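Local structure of beta-galactosidase (Streptococcus pneumoniae, 4CU9) at residues A19-T24 / V62-I67; D36-G41 / I177-L182; A82-F87 / I149-K154; L98-Y103 / K159-R164. The protein is a carbohydrate-binding module of a multidomain beta-galactosidase, a galactose-binding-like beta-sandwich domain that holds a calcium ion and probably recognises sugar. All blocks are in the same frame, centred on the assembly; numbering follows the deposited sequence.

Three antiparallel strand pairings (contacts 1, 3 and 4) and one loop-to-strand calcium site (contact 2) belong to one beta-sandwich domain. Contacts 1 and 4 lie side by side, centres about 9 Å apart: Ala64 O lies 2.8 Å from Trp163 N, a probable hydrogen bond between sheet neighbours. Contacts 2 and 3 join through neighbouring strands 173-182 and 73-86. Phe181 of contact 2 packs on Met161 and Trp163 of contact 4, and Leu84 of contact 3 reaches the same indole. Contact 2 holds the calcium, about 9 Å from the side chain of Ala19. An ethanediol, probably from the crystallisation liquor, is held by Arg162 of contact 4, about 4 Å from the Ser63 side chain of contact 1.

Contact 1. Residues A19-T24 / V62-I67; sequences AFASAT and VSAGVI
Phe20 lays its ring over the backbone of Gly65. Gly65 CA sits 3.9 Å from the ring centroid and 26° off the ring normal, which identifies a CH-pi contact over one face, displaced toward the rim. The torsion responsible is chi1 of 70°: it places CG between the backbone N and the carbonyl carbon and folds the ring across the partner strand. Gly65 carries no side chain, and the ring lies directly against its backbone, with Phe20 CZ 3.7 Å from Gly65 CA. At the end of the ring near Ile67, CD1 of Phe20 meets CG1 of Ile67 at 3.7 Å.

Beneath the ring, Phe20 and Gly65 form an antiparallel hydrogen-bonded pair. The bond from Phe20 N to Gly65 O and the one from Gly65 N to Phe20 O are both 2.8 Å long. On the other face of the sheet, Ala21 CB and Ala64 CB touch at 4.1 Å across a non-hydrogen-bonded pair, and Trp49 packs against both alanines.

Ser22 has left the strand but extends the ladder by other means. Its N donates to Ser63 O at 2.9 Å, while its OG accepts from Ser63 N at 3.0 Å with an almost straight N-H...O angle of 172°. A hydroxyl thus replaces the carbonyl that a regular strand would offer. Val62 CG2 packs against Ser22 OG.

The Phe126 ring meets that of Phe20, and Tyr117 of helix 117-120 also touches it. The whole is a short antiparallel edge pairing, with strand 18-21 laid against strand 61-70, in a beta-sandwich of the galactose-binding-domain type.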
# COMPACT_ATOMS: atom_id res chain seq x y z
N ALA A 19 -5.33 -3.33 -5.56
CA ALA A 19 -4.69 -2.82 -4.38
C ALA A 19 -4.77 -3.90 -3.32
O ALA A 19 -5.68 -4.73 -3.34
CB ALA A 19 -5.35 -1.54 -3.91
N PHE A 20 -3.77 -3.94 -2.46
CA PHE A 20 -3.75 -4.90 -1.34
C PHE A 20 -3.13 -4.30 -0.12
O PHE A 20 -2.29 -3.35 -0.21
CB PHE A 20 -3.07 -6.22 -1.73
CG PHE A 20 -1.59 -6.08 -1.91
CD1 PHE A 20 -1.09 -5.68 -3.12
CD2 PHE A 20 -0.76 -6.25 -0.84
CE1 PHE A 20 0.30 -5.51 -3.26
CE2 PHE A 20 0.60 -6.07 -0.97
CZ PHE A 20 1.11 -5.70 -2.18
N ALA A 21 -3.45 -4.90 1.04
CA ALA A 21 -2.84 -4.53 2.30
C ALA A 21 -2.69 -5.69 3.29
O ALA A 21 -3.48 -6.63 3.28
CB ALA A 21 -3.57 -3.36 2.94
N SER A 22 -1.66 -5.60 4.11
CA SER A 22 -1.49 -6.56 5.21
C SER A 22 -2.66 -6.52 6.20
O SER A 22 -3.03 -7.58 6.75
CB SER A 22 -0.15 -6.32 5.93
OG SER A 22 -0.05 -5.04 6.51
N ALA A 23 -3.17 -5.32 6.48
CA ALA A 23 -4.34 -5.12 7.33
C ALA A 23 -5.16 -3.92 6.90
O ALA A 23 -4.62 -2.98 6.37
CB ALA A 23 -3.94 -4.93 8.77
N THR A 24 -6.48 -3.95 7.16
CA THR A 24 -7.32 -2.84 6.78
C THR A 24 -8.48 -2.77 7.78
O THR A 24 -8.97 -3.82 8.22
CB THR A 24 -7.91 -3.01 5.35
OG1 THR A 24 -6.88 -3.05 4.36
CG2 THR A 24 -8.91 -1.94 4.99
N VAL A 62 2.78 -1.77 8.85
CA VAL A 62 1.69 -2.16 7.96
C VAL A 62 2.23 -1.97 6.54
O VAL A 62 2.99 -1.05 6.29
CB VAL A 62 0.40 -1.34 8.24
CG1 VAL A 62 0.63 0.16 8.14
CG2 VAL A 62 -0.77 -1.75 7.37
N SER A 63 1.83 -2.86 5.63
CA SER A 63 2.17 -2.75 4.22
C SER A 63 0.95 -2.61 3.36
O SER A 63 -0.11 -3.22 3.62
CB SER A 63 2.94 -3.99 3.77
OG SER A 63 4.10 -4.14 4.54
N ALA A 64 1.07 -1.75 2.35
CA ALA A 64 0.01 -1.62 1.37
C ALA A 64 0.65 -1.48 0.00
O ALA A 64 1.79 -0.94 -0.13
CB ALA A 64 -0.91 -0.47 1.72
N GLY A 65 0.02 -2.06 -1.00
CA GLY A 65 0.58 -2.08 -2.33
C GLY A 65 -0.38 -2.30 -3.48
O GLY A 65 -1.62 -2.30 -3.31
N VAL A 66 0.20 -2.50 -4.65
CA VAL A 66 -0.56 -2.79 -5.87
C VAL A 66 0.02 -3.99 -6.60
O VAL A 66 1.23 -4.10 -6.80
CB VAL A 66 -0.62 -1.58 -6.84
CG1 VAL A 66 -1.40 -1.90 -8.10
CG2 VAL A 66 -1.18 -0.32 -6.15
N ILE A 67 -0.87 -4.91 -6.93
CA ILE A 67 -0.63 -5.97 -7.91
C ILE A 67 -1.05 -5.49 -9.32
O ILE A 67 -2.20 -5.13 -9.54
CB ILE A 67 -1.47 -7.21 -7.59
CG1 ILE A 67 -1.10 -7.75 -6.21
CG2 ILE A 67 -1.24 -8.28 -8.64
CD1 ILE A 67 -2.18 -8.61 -5.59

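Contact 2. Residues D36-G41 / I177-L182; sequences DYLNDG and IEMTFL. With CA (calcium ion), chain C.
Tyr37 O and Ile177 O approach to 3.0 Å because both bind one calcium ion, at 2.2 Å from Tyr37 O and 2.3 Å from Ile177 O. Two carboxylates contribute one oxygen each: the ion lies 2.4 Å from Asp40 OD1 and 2.2 Å from Glu178 OE1. Their planes are only 17° apart, and the calcium charge probably offsets the repulsion between the two acids. A water and Asp42 O complete the six ligands.

The second shell fixes these groups. Glu178 CG is anti to the backbone N, and a bend at chi2 (78°) turns the carboxylate back toward the loop. There Glu178 OE2 accepts from Gly41 N at 2.9 Å, on its syn side but 28° out of the carboxylate plane. Asp40 OD2 forms a salt bridge with Arg47. Met179 N donates to Leu38 O at 2.8 Å, in the carbonyl plane, tying the loop to the strand just past the metal.

Ile177 and Glu178 both face His85 in a classic beta bulge, consistent with Ile177 O and the Glu178 side chain reaching the same ion. The site therefore pins the loop between strands 18-21 and 49-50 onto strand 173-182, beside strand 73-86, while Leu38 and Met179 pack inward on Ala64 of strand 61-70.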
# COMPACT_ATOMS: atom_id res chain seq x y z
N ASP A 36 -9.40 -0.80 -1.70
CA ASP A 36 -9.66 -0.50 -3.09
C ASP A 36 -9.70 1.00 -3.35
O ASP A 36 -9.59 1.40 -4.49
CB ASP A 36 -10.97 -1.17 -3.54
CG ASP A 36 -10.78 -2.69 -3.76
OD1 ASP A 36 -9.87 -3.10 -4.52
OD2 ASP A 36 -11.55 -3.50 -3.20
N TYR A 37 -9.82 1.84 -2.32
CA TYR A 37 -9.74 3.27 -2.50
C TYR A 37 -8.32 3.76 -2.80
O TYR A 37 -8.15 4.90 -3.24
CB TYR A 37 -10.27 4.03 -1.29
CG TYR A 37 -11.74 3.84 -1.00
CD1 TYR A 37 -12.63 3.58 -2.02
CD2 TYR A 37 -12.24 3.92 0.29
CE1 TYR A 37 -13.99 3.39 -1.79
CE2 TYR A 37 -13.61 3.77 0.54
CZ TYR A 37 -14.48 3.50 -0.51
OH TYR A 37 -15.85 3.30 -0.33
N LEU A 38 -7.32 2.88 -2.62
CA LEU A 38 -5.93 3.22 -2.91
C LEU A 38 -5.63 3.47 -4.38
O LEU A 38 -4.73 4.27 -4.69
CB LEU A 38 -4.98 2.12 -2.47
CG LEU A 38 -4.68 1.96 -0.99
CD1 LEU A 38 -3.66 0.85 -0.82
CD2 LEU A 38 -4.13 3.24 -0.40
N ASN A 39 -6.32 2.79 -5.28
CA ASN A 39 -6.05 2.98 -6.72
C ASN A 39 -7.25 3.27 -7.57
O ASN A 39 -7.31 2.81 -8.71
CB ASN A 39 -5.26 1.79 -7.28
CG ASN A 39 -6.06 0.51 -7.29
OD1 ASN A 39 -6.98 0.37 -6.52
ND2 ASN A 39 -5.70 -0.42 -8.17
N ASP A 40 -8.18 4.05 -7.06
CA ASP A 40 -9.41 4.35 -7.80
C ASP A 40 -9.34 5.70 -8.52
O ASP A 40 -10.31 6.16 -9.09
CB ASP A 40 -10.62 4.29 -6.87
CG ASP A 40 -10.59 5.33 -5.79
OD1 ASP A 40 -9.62 6.11 -5.64
OD2 ASP A 40 -11.55 5.38 -5.05
N GLY A 41 -8.19 6.36 -8.48
CA GLY A 41 -8.08 7.67 -9.10
C GLY A 41 -8.69 8.82 -8.32
O GLY A 41 -8.47 9.98 -8.68
N ILE A 177 -5.03 7.97 0.79
CA ILE A 177 -6.09 8.25 -0.17
C ILE A 177 -5.77 7.70 -1.55
O ILE A 177 -6.68 7.39 -2.30
CB ILE A 177 -6.33 9.78 -0.22
CG1 ILE A 177 -6.99 10.21 1.09
CG2 ILE A 177 -7.19 10.19 -1.40
CD1 ILE A 177 -6.80 11.69 1.37
N GLU A 178 -4.49 7.64 -1.90
CA GLU A 178 -4.09 7.11 -3.18
C GLU A 178 -2.66 6.61 -3.13
O GLU A 178 -1.80 7.16 -2.44
CB GLU A 178 -4.28 8.14 -4.31
CG GLU A 178 -4.25 7.56 -5.72
CD GLU A 178 -5.52 6.85 -6.14
OE1 GLU A 178 -6.54 6.85 -5.39
OE2 GLU A 178 -5.53 6.29 -7.27
N MET A 179 -2.42 5.54 -3.88
CA MET A 179 -1.07 5.01 -4.06
C MET A 179 -0.99 4.59 -5.51
O MET A 179 -1.83 3.82 -5.96
CB MET A 179 -0.87 3.81 -3.15
CG MET A 179 0.39 3.03 -3.39
SD MET A 179 0.55 1.58 -2.37
CE MET A 179 0.51 2.18 -0.70
N THR A 180 0.03 5.06 -6.22
CA THR A 180 0.20 4.79 -7.64
C THR A 180 1.67 4.47 -7.94
O THR A 180 2.60 5.05 -7.31
CB THR A 180 -0.20 6.04 -8.47
OG1 THR A 180 -1.41 6.60 -7.96
CG2 THR A 180 -0.43 5.68 -9.90
N PHE A 181 1.87 3.57 -8.90
CA PHE A 181 3.18 3.27 -9.44
C PHE A 181 3.15 3.56 -10.92
O PHE A 181 2.15 3.26 -11.58
CB PHE A 181 3.56 1.82 -9.16
CG PHE A 181 3.60 1.52 -7.69
CD1 PHE A 181 4.69 1.89 -6.92
CD2 PHE A 181 2.48 0.98 -7.07
CE1 PHE A 181 4.70 1.64 -5.56
CE2 PHE A 181 2.48 0.74 -5.70
CZ PHE A 181 3.58 1.10 -4.94
N LEU A 182 4.24 4.10 -11.47
CA LEU A 182 4.22 4.54 -12.86
C LEU A 182 5.50 4.20 -13.61
O LEU A 182 6.53 4.04 -13.00
CB LEU A 182 3.99 6.04 -12.94
CG LEU A 182 2.68 6.60 -12.36
CD1 LEU A 182 2.68 8.11 -12.48
CD2 LEU A 182 1.44 6.03 -13.04
CA CA C . -8.24 7.02 -3.95
O HOH W 1 -9.96 7.73 -2.58

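Contact 3. Residues A82-F87 / I149-K154; sequences AKLHFF and INVTFK
Strands 82-86 and 149-154 run antiparallel, their axes 4.7 Å apart at closest approach and 151° between their directions. Two hydrogen-bonded pairs, Ala82 with Val151 and Leu84 with Ile149, flank the non-hydrogen-bonded pair of Lys83 with Asn150. The bond from Ile149 N to Leu84 O is 2.7 Å long, with an N-H...O angle of 170°; three other backbone bonds complete these two pairs.

The alternation sends polar groups to one face and apolar groups to the other. On the polar face Lys83 and Asn150 lie alongside each other, pointing the same way, and Lys83 NZ donates to Asn150 OD1 at 2.8 Å, nearly along the C=O axis. The lysine chain is extended until a turn at chi4 (-85°) swings NZ over to the amide oxygen. Glu148 gives the same ammonium a salt bridge, so two acceptors hold it. A water adds only weak bonds to Asn150 OD1 and Ala82 O.

On the apolar face Ala82 CB meets Val151 CB at 4.1 Å and the Phe153 ring at CE1, while Leu84 CB faces Ile149 CB. Farther along, Ile149 CD1 comes to the edge of the Phe86 ring, in its plane, 3.7 Å from CD2 of Phe86. The aliphatic chain and the ring cross at a slant, the methyl meeting ring carbons CD2 and CE2.

Here strand 73-86 runs between strands 149-158 and 173-182, with strand 132-139 beyond Ile149 and Val151; Leu84 and Val151 reach inward to Trp163 of strand 160-166.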
# COMPACT_ATOMS: atom_id res chain seq x y z
N ALA A 82 6.45 6.82 -8.38
CA ALA A 82 5.31 6.51 -7.53
C ALA A 82 4.71 7.79 -7.00
O ALA A 82 5.38 8.83 -6.93
CB ALA A 82 5.70 5.61 -6.38
N LYS A 83 3.45 7.70 -6.64
CA LYS A 83 2.74 8.79 -5.96
C LYS A 83 2.09 8.26 -4.72
O LYS A 83 1.54 7.14 -4.71
CB LYS A 83 1.67 9.39 -6.84
CG LYS A 83 2.27 10.18 -7.98
CD LYS A 83 1.22 10.53 -9.00
CE LYS A 83 1.84 11.19 -10.22
NZ LYS A 83 2.00 12.64 -9.99
N LEU A 84 2.12 9.08 -3.69
CA LEU A 84 1.59 8.76 -2.39
C LEU A 84 0.72 9.89 -1.89
O LEU A 84 1.19 11.05 -1.88
CB LEU A 84 2.76 8.58 -1.42
CG LEU A 84 3.69 7.39 -1.64
CD1 LEU A 84 4.92 7.46 -0.77
CD2 LEU A 84 2.92 6.16 -1.26
N HIS A 85 -0.52 9.61 -1.50
CA HIS A 85 -1.39 10.64 -0.89
C HIS A 85 -1.85 10.13 0.47
O HIS A 85 -2.68 9.21 0.55
CB HIS A 85 -2.61 10.87 -1.77
CG HIS A 85 -3.37 12.13 -1.48
ND1 HIS A 85 -3.15 12.91 -0.37
CD2 HIS A 85 -4.34 12.75 -2.19
CE1 HIS A 85 -3.95 13.97 -0.41
NE2 HIS A 85 -4.68 13.90 -1.51
N PHE A 86 -1.32 10.71 1.53
CA PHE A 86 -1.66 10.32 2.89
C PHE A 86 -2.78 11.16 3.45
O PHE A 86 -2.99 12.31 3.02
CB PHE A 86 -0.43 10.40 3.79
CG PHE A 86 0.64 9.42 3.42
CD1 PHE A 86 0.48 8.08 3.72
CD2 PHE A 86 1.81 9.82 2.80
CE1 PHE A 86 1.44 7.16 3.39
CE2 PHE A 86 2.77 8.92 2.49
CZ PHE A 86 2.60 7.59 2.80
N PHE A 87 -3.44 10.60 4.47
CA PHE A 87 -4.53 11.27 5.15
C PHE A 87 -4.21 11.26 6.62
O PHE A 87 -3.44 10.42 7.08
CB PHE A 87 -5.82 10.49 4.93
CG PHE A 87 -6.99 10.94 5.78
CD1 PHE A 87 -7.77 12.01 5.39
CD2 PHE A 87 -7.33 10.26 6.94
CE1 PHE A 87 -8.86 12.41 6.15
CE2 PHE A 87 -8.43 10.63 7.69
CZ PHE A 87 -9.19 11.71 7.30
N ILE A 149 2.61 13.23 -2.77
CA ILE A 149 4.05 13.12 -2.73
C ILE A 149 4.50 12.35 -3.96
O ILE A 149 3.92 11.32 -4.29
CB ILE A 149 4.53 12.36 -1.47
CG1 ILE A 149 4.16 13.13 -0.19
CG2 ILE A 149 6.03 12.14 -1.54
CD1 ILE A 149 4.05 12.23 1.02
N ASN A 150 5.54 12.85 -4.63
CA ASN A 150 6.04 12.20 -5.82
C ASN A 150 7.39 11.57 -5.48
O ASN A 150 8.19 12.18 -4.78
CB ASN A 150 6.15 13.16 -7.02
CG ASN A 150 4.81 13.76 -7.42
OD1 ASN A 150 4.02 13.15 -8.15
ND2 ASN A 150 4.54 14.98 -6.94
N VAL A 151 7.59 10.36 -5.98
CA VAL A 151 8.76 9.55 -5.67
C VAL A 151 9.38 9.02 -6.95
O VAL A 151 8.68 8.65 -7.87
CB VAL A 151 8.33 8.33 -4.80
CG1 VAL A 151 9.39 7.24 -4.75
CG2 VAL A 151 7.88 8.74 -3.41
N THR A 152 10.72 9.02 -7.01
CA THR A 152 11.45 8.38 -8.09
C THR A 152 12.38 7.31 -7.57
O THR A 152 12.85 7.33 -6.42
CB THR A 152 12.30 9.40 -8.89
OG1 THR A 152 13.11 10.14 -7.96
CG2 THR A 152 11.45 10.36 -9.59
N PHE A 153 12.65 6.35 -8.43
CA PHE A 153 13.61 5.33 -8.15
C PHE A 153 14.19 4.79 -9.45
O PHE A 153 13.66 5.05 -10.52
CB PHE A 153 13.01 4.22 -7.26
CG PHE A 153 11.60 3.79 -7.64
CD1 PHE A 153 10.51 4.53 -7.26
CD2 PHE A 153 11.40 2.66 -8.42
CE1 PHE A 153 9.22 4.14 -7.61
CE2 PHE A 153 10.13 2.24 -8.77
CZ PHE A 153 9.04 2.99 -8.38
N LYS A 154 15.28 4.04 -9.36
CA LYS A 154 15.82 3.36 -10.52
C LYS A 154 14.79 2.30 -10.99
O LYS A 154 14.17 1.60 -10.18
CB LYS A 154 17.18 2.75 -10.21
CG LYS A 154 17.76 1.92 -11.35
CD LYS A 154 19.23 1.61 -11.12
CE LYS A 154 19.76 0.79 -12.28
NZ LYS A 154 21.24 0.89 -12.43
O HOH W 2 5.61 10.68 -9.73

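Contact 4. Residues L98-Y103 / K159-R164; sequences LVLERY and KAMRWR. Unlike the reference sequence in segment 159-164: Ala160 (reference Val). With EDO (1,2-ethanediol), chain D.
Glu101 OE1 accepts two hydrogen bonds from one guanidinium, 2.7 Å from Arg162 NE and 2.8 Å from Arg162 NH2. The carboxylate and guanidinium planes are 10° apart, so the arginine grips side-on and nearly flat; NH2 uses the syn lone pair of OE1. The other oxygen, Glu101 OE2, takes Arg164 NE at 2.9 Å from above the carboxylate plane, 48° out of it. A water bridges Glu101 OE2 to Arg164 NH2. The two arginines thus hold both oxygens of one acid in a salt-bridge network, which probably favours its ionised form.

Outward, Arg162 NH2 donates to O2 of an ethanediol, probably from the crystallisation liquor, at 2.8 Å, and the guanidinium makes a cation-pi contact with Trp132. Val99 lies over a face of the Arg164 guanidinium.

On the opposite face of the strand pair, Leu100 CD1 lies over the six-membered ring of Trp163, 3.8 Å from its centroid. Leu98 CD1 meets Trp163 CE3 obliquely, and Met161 SD touches Arg102 CB at 3.5 Å.

Strand 97-103 is bounded by strand 132-139, and strand 160-166 by strand 61-70; the Trp163 indole packs on Leu84, Val151 and Phe181 of strands 73-86, 149-158 and 173-182.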
# COMPACT_ATOMS: atom_id res chain seq x y z
N LEU A 98 8.95 4.61 5.98
CA LEU A 98 8.37 4.30 4.65
C LEU A 98 9.48 3.57 3.88
O LEU A 98 10.54 4.16 3.63
CB LEU A 98 7.99 5.66 3.96
CG LEU A 98 7.32 5.72 2.61
CD1 LEU A 98 5.92 5.11 2.62
CD2 LEU A 98 7.22 7.12 2.06
N VAL A 99 9.28 2.30 3.55
CA VAL A 99 10.24 1.54 2.72
C VAL A 99 9.52 1.08 1.46
O VAL A 99 8.39 0.49 1.54
CB VAL A 99 10.76 0.28 3.44
CG1 VAL A 99 11.68 -0.53 2.54
CG2 VAL A 99 11.45 0.67 4.74
N LEU A 100 10.12 1.36 0.31
CA LEU A 100 9.59 0.86 -0.97
C LEU A 100 10.13 -0.53 -1.23
O LEU A 100 11.33 -0.76 -1.19
CB LEU A 100 9.97 1.78 -2.14
CG LEU A 100 9.51 1.40 -3.55
CD1 LEU A 100 7.99 1.38 -3.66
CD2 LEU A 100 10.07 2.38 -4.56
N GLU A 101 9.27 -1.45 -1.63
CA GLU A 101 9.67 -2.79 -1.96
C GLU A 101 9.02 -3.33 -3.21
O GLU A 101 7.86 -3.05 -3.54
CB GLU A 101 9.38 -3.76 -0.81
CG GLU A 101 10.12 -3.41 0.47
CD GLU A 101 9.78 -4.29 1.65
OE1 GLU A 101 8.61 -4.70 1.79
OE2 GLU A 101 10.72 -4.57 2.45
N ARG A 102 9.80 -4.16 -3.91
CA ARG A 102 9.30 -4.86 -5.09
C ARG A 102 9.17 -6.34 -4.79
O ARG A 102 9.97 -6.91 -4.06
CB ARG A 102 10.24 -4.63 -6.29
CG ARG A 102 11.64 -5.17 -6.12
CD ARG A 102 12.52 -4.77 -7.31
NE ARG A 102 13.92 -5.15 -7.14
CZ ARG A 102 14.46 -6.29 -7.55
NH1 ARG A 102 13.73 -7.21 -8.15
NH2 ARG A 102 15.76 -6.51 -7.37
N TYR A 103 8.16 -6.98 -5.36
CA TYR A 103 7.92 -8.38 -5.10
C TYR A 103 8.97 -9.22 -5.84
O TYR A 103 9.20 -9.02 -7.01
CB TYR A 103 6.51 -8.78 -5.50
CG TYR A 103 6.19 -10.21 -5.20
CD1 TYR A 103 6.03 -10.63 -3.87
CD2 TYR A 103 6.06 -11.16 -6.22
CE1 TYR A 103 5.75 -11.95 -3.59
CE2 TYR A 103 5.80 -12.49 -5.93
CZ TYR A 103 5.63 -12.87 -4.62
OH TYR A 103 5.34 -14.18 -4.30
N LYS A 159 5.76 -7.55 -10.63
CA LYS A 159 4.34 -7.90 -10.73
C LYS A 159 3.55 -7.27 -9.59
O LYS A 159 2.30 -7.22 -9.64
CB LYS A 159 4.21 -9.41 -10.68
CG LYS A 159 4.71 -10.04 -11.97
CD LYS A 159 4.71 -11.55 -12.00
CE LYS A 159 5.39 -11.97 -13.32
NZ LYS A 159 5.37 -13.42 -13.66
N ALA A 160 4.26 -6.79 -8.58
CA ALA A 160 3.63 -6.14 -7.41
C ALA A 160 4.66 -5.25 -6.75
O ALA A 160 5.85 -5.62 -6.69
CB ALA A 160 3.12 -7.15 -6.41
N MET A 161 4.21 -4.10 -6.27
CA MET A 161 5.06 -3.16 -5.51
C MET A 161 4.30 -2.86 -4.23
O MET A 161 3.08 -2.98 -4.21
CB MET A 161 5.28 -1.86 -6.28
CG MET A 161 6.04 -2.07 -7.58
SD MET A 161 7.80 -2.43 -7.44
CE MET A 161 8.42 -0.98 -6.64
N ARG A 162 5.02 -2.55 -3.17
CA ARG A 162 4.40 -2.12 -1.94
C ARG A 162 5.25 -1.10 -1.20
O ARG A 162 6.46 -0.93 -1.44
CB ARG A 162 4.08 -3.31 -1.01
CG ARG A 162 5.26 -3.87 -0.26
CD ARG A 162 4.89 -5.05 0.57
NE ARG A 162 5.98 -5.42 1.44
CZ ARG A 162 5.90 -6.33 2.39
NH1 ARG A 162 4.76 -7.00 2.60
NH2 ARG A 162 6.98 -6.59 3.12
N TRP A 163 4.59 -0.46 -0.24
CA TRP A 163 5.26 0.37 0.74
C TRP A 163 5.08 -0.32 2.08
O TRP A 163 3.91 -0.62 2.52
CB TRP A 163 4.65 1.78 0.78
CG TRP A 163 4.93 2.59 -0.42
CD1 TRP A 163 4.17 2.69 -1.51
CD2 TRP A 163 6.11 3.35 -0.68
NE1 TRP A 163 4.76 3.51 -2.44
CE2 TRP A 163 5.97 3.92 -1.95
CE3 TRP A 163 7.26 3.60 0.05
CZ2 TRP A 163 6.93 4.77 -2.49
CZ3 TRP A 163 8.24 4.46 -0.52
CH2 TRP A 163 8.03 5.03 -1.77
N ARG A 164 6.21 -0.64 2.70
CA ARG A 164 6.24 -1.21 4.05
C ARG A 164 6.43 -0.06 5.02
O ARG A 164 7.46 0.62 5.01
CB ARG A 164 7.31 -2.28 4.19
CG ARG A 164 7.42 -2.89 5.60
CD ARG A 164 8.23 -4.17 5.56
NE ARG A 164 9.60 -3.96 5.10
CZ ARG A 164 10.57 -3.41 5.83
NH1 ARG A 164 10.38 -3.02 7.09
NH2 ARG A 164 11.77 -3.28 5.30
C1 EDO D . 4.40 -9.01 5.78
O1 EDO D . 3.64 -7.95 5.17
C2 EDO D . 5.64 -9.46 5.00
O2 EDO D . 6.70 -8.52 5.17
O HOH W 3 13.20 -4.03 3.13
O HOH W 4 7.37 -9.33 -9.12